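Local coordinates for protein phosphatidylglycerophosphatase B (Bacillus subtilis, PDB 6FMX) that removes the terminal phosphate from phosphatidylglycerophosphate to give phosphatidylglycerol, and also dephosphorylates undecaprenyl pyrophosphate in making the lipid carrier undecaprenyl phosphate, at residues V129-F134 with L187-V192. Sequence-based numbering, arbitrary orientation.
Sequences VHESSF and LGVHFV. With WO4 (tungstate(VI)ion), chain G.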
loop_
_atom_site.group_PDB
_atom_site.type_symbol
_atom_site.label_atom_id
_atom_site.label_comp_id
_atom_site.label_asym_id
_atom_site.label_seq_id
_atom_site.Cartn_x
_atom_site.Cartn_y
_atom_site.Cartn_z
ATOM N N VAL A 129 16.782 -2.950 6.430
ATOM C CA VAL A 129 16.327 -1.627 6.829
ATOM C C VAL A 129 15.806 -1.707 8.255
ATOM O O VAL A 129 15.490 -2.780 8.777
ATOM C CB VAL A 129 15.242 -1.053 5.886
ATOM C CG1 VAL A 129 15.862 -0.631 4.557
ATOM C CG2 VAL A 129 14.111 -2.041 5.669
ATOM N N HIS A 130 15.728 -0.542 8.887
ATOM C CA HIS A 130 15.293 -0.440 10.269
ATOM C C HIS A 130 13.772 -0.455 10.357
ATOM O O HIS A 130 13.069 0.016 9.459
ATOM C CB HIS A 130 15.844 0.841 10.899
ATOM C CG HIS A 130 15.020 1.365 12.032
ATOM N ND1 HIS A 130 15.267 1.027 13.346
ATOM C CD2 HIS A 130 13.960 2.209 12.053
ATOM C CE1 HIS A 130 14.389 1.632 14.126
ATOM N NE2 HIS A 130 13.585 2.354 13.368
ATOM N N GLU A 131 13.267 -1.012 11.454
ATOM C CA GLU A 131 11.845 -0.984 11.762
ATOM C C GLU A 131 11.686 -0.897 13.273
ATOM O O GLU A 131 12.541 -1.369 14.025
ATOM C CB GLU A 131 11.118 -2.221 11.210
ATOM C CG GLU A 131 11.783 -3.555 11.560
ATOM C CD GLU A 131 11.484 -3.995 12.979
ATOM O OE1 GLU A 131 12.262 -4.793 13.551
ATOM O OE2 GLU A 131 10.454 -3.533 13.524
ATOM N N SER A 132 10.587 -0.293 13.715
ATOM C CA SER A 132 10.331 -0.119 15.142
ATOM C C SER A 132 8.875 -0.412 15.478
ATOM O O SER A 132 8.246 0.311 16.256
ATOM C CB SER A 132 10.706 1.289 15.596
ATOM O OG SER A 132 9.753 2.229 15.132
ATOM N N SER A 133 8.322 -1.487 14.917
ATOM C CA SER A 133 6.922 -1.819 15.142
ATOM C C SER A 133 6.686 -3.285 14.807
ATOM O O SER A 133 7.569 -3.982 14.301
ATOM C CB SER A 133 6.000 -0.926 14.311
ATOM O OG SER A 133 6.060 -1.294 12.947
ATOM N N PHE A 134 5.466 -3.738 15.088
ATOM C CA PHE A 134 5.083 -5.105 14.778
ATOM C C PHE A 134 4.928 -5.280 13.269
ATOM O O PHE A 134 4.944 -4.318 12.495
ATOM C CB PHE A 134 3.805 -5.483 15.528
ATOM C CG PHE A 134 4.024 -5.680 17.001
ATOM C CD1 PHE A 134 4.877 -6.664 17.451
ATOM C CD2 PHE A 134 3.409 -4.858 17.930
ATOM C CE1 PHE A 134 5.107 -6.843 18.810
ATOM C CE2 PHE A 134 3.627 -5.032 19.286
ATOM C CZ PHE A 134 4.480 -6.022 19.726
ATOM N N LEU A 187 13.829 -6.971 1.465
ATOM C CA LEU A 187 14.652 -6.324 2.479
ATOM C C LEU A 187 14.538 -6.987 3.848
ATOM O O LEU A 187 15.147 -6.499 4.808
ATOM C CB LEU A 187 14.291 -4.839 2.585
ATOM C CG LEU A 187 14.571 -4.003 1.333
ATOM C CD1 LEU A 187 13.895 -2.643 1.412
ATOM C CD2 LEU A 187 16.086 -3.849 1.120
ATOM N N GLY A 188 13.768 -8.064 3.961
ATOM C CA GLY A 188 13.743 -8.848 5.179
ATOM C C GLY A 188 13.102 -8.192 6.383
ATOM O O GLY A 188 13.483 -8.498 7.521
ATOM N N VAL A 189 12.113 -7.322 6.177
ATOM C CA VAL A 189 11.423 -6.676 7.289
ATOM C C VAL A 189 9.935 -6.995 7.333
ATOM O O VAL A 189 9.279 -6.678 8.334
ATOM C CB VAL A 189 11.645 -5.148 7.286
ATOM C CG1 VAL A 189 13.081 -4.841 7.685
ATOM C CG2 VAL A 189 11.335 -4.562 5.929
ATOM N N HIS A 190 9.389 -7.624 6.301
ATOM C CA HIS A 190 8.026 -8.109 6.359
ATOM C C HIS A 190 7.988 -9.513 5.789
ATOM O O HIS A 190 8.797 -9.876 4.924
ATOM C CB HIS A 190 7.054 -7.208 5.588
ATOM C CG HIS A 190 6.746 -5.911 6.277
ATOM N ND1 HIS A 190 6.062 -5.846 7.470
ATOM C CD2 HIS A 190 6.995 -4.631 5.919
ATOM C CE1 HIS A 190 5.930 -4.584 7.836
ATOM N NE2 HIS A 190 6.469 -3.824 6.901
ATOM N N PHE A 191 7.035 -10.292 6.283
ATOM C CA PHE A 191 6.661 -11.535 5.641
ATOM C C PHE A 191 5.727 -11.244 4.472
ATOM O O PHE A 191 5.051 -10.213 4.427
ATOM C CB PHE A 191 5.943 -12.466 6.618
ATOM C CG PHE A 191 6.789 -12.922 7.774
ATOM C CD1 PHE A 191 7.795 -13.857 7.588
ATOM C CD2 PHE A 191 6.548 -12.450 9.054
ATOM C CE1 PHE A 191 8.557 -14.299 8.660
ATOM C CE2 PHE A 191 7.309 -12.894 10.130
ATOM C CZ PHE A 191 8.308 -13.818 9.929
ATOM N N VAL A 192 5.667 -12.191 3.535
ATOM C CA VAL A 192 4.752 -12.058 2.407
ATOM C C VAL A 192 3.327 -11.819 2.900
ATOM O O VAL A 192 2.603 -10.974 2.363
ATOM C CB VAL A 192 4.845 -13.301 1.500
ATOM C CG1 VAL A 192 3.558 -13.490 0.685
ATOM C CG2 VAL A 192 6.033 -13.172 0.580
HETATM W W WO4 G . 6.353 -1.385 7.733
HETATM O O1 WO4 G . 8.165 -2.116 8.309
HETATM O O2 WO4 G . 4.855 -2.169 8.857
HETATM O O3 WO4 G . 6.308 0.618 8.095
HETATM O O4 WO4 G . 6.066 -1.911 5.818
#
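The imidazole ring of His-190 meets the tungstate edge-on: the tungsten atom lies in the ring plane, 2.6 Å from NE2. The second ring nitrogen, ND1, makes a weak hydrogen bond to the carbonyl of Ser-135, which helps fix the ring's rotation while NE2 points at the tungsten. With CG beside its backbone N (chi1 -74°), the ring swings from its own backbone toward the anion. This suits histidine, for His-190 is probably the nucleophile, as in other PAP2-family phosphatases, and tungstate probably imitates the phosphate or the phosphohistidine stage. His-190 belongs to phosphatase motif III, in the loop, probably extracellular, joining helices 166-186 and 192-215; Lys-115, Arg-122, Arg-184, Ser-138 and the backbone N-H groups of Gly-139 and His-140 complete the anion's cradle. The loop begins with a Schellman motif, in which Gly-188 readily adopts the positive phi that ends helix 166-186.

Beside this polar site the two loops pack through branched aliphatic groups. Val-129 and Val-189 cross at about a right angle, and CG2 of Val-129 comes within 3.6 Å of CG1 of Val-189. That same Val-189 CG1 also rests 3.4 Å from the carbonyl O of Val-129, so the short, branched Val-189 puts one methyl against both the backbone and the side chain of its partner. On its flank, Val-129 CG2 touches CB of Leu-187 at 4.2 Å, and the leucine continues onto Thr-66 and Thr-69 of helix 59-70.

Farther along, Glu-131 lays CG 4.3 Å from Val-189 CG1 and bends at chi2 (79°), bringing its carboxylate back to its own loop. There OE2 accepts the N-H of Ser-133 (N to OE2 3.3 Å), nearly straight at 164°, and forms a salt bridge with Arg-122, whose guanidinium also binds the Val-189 carbonyl and the tungstate.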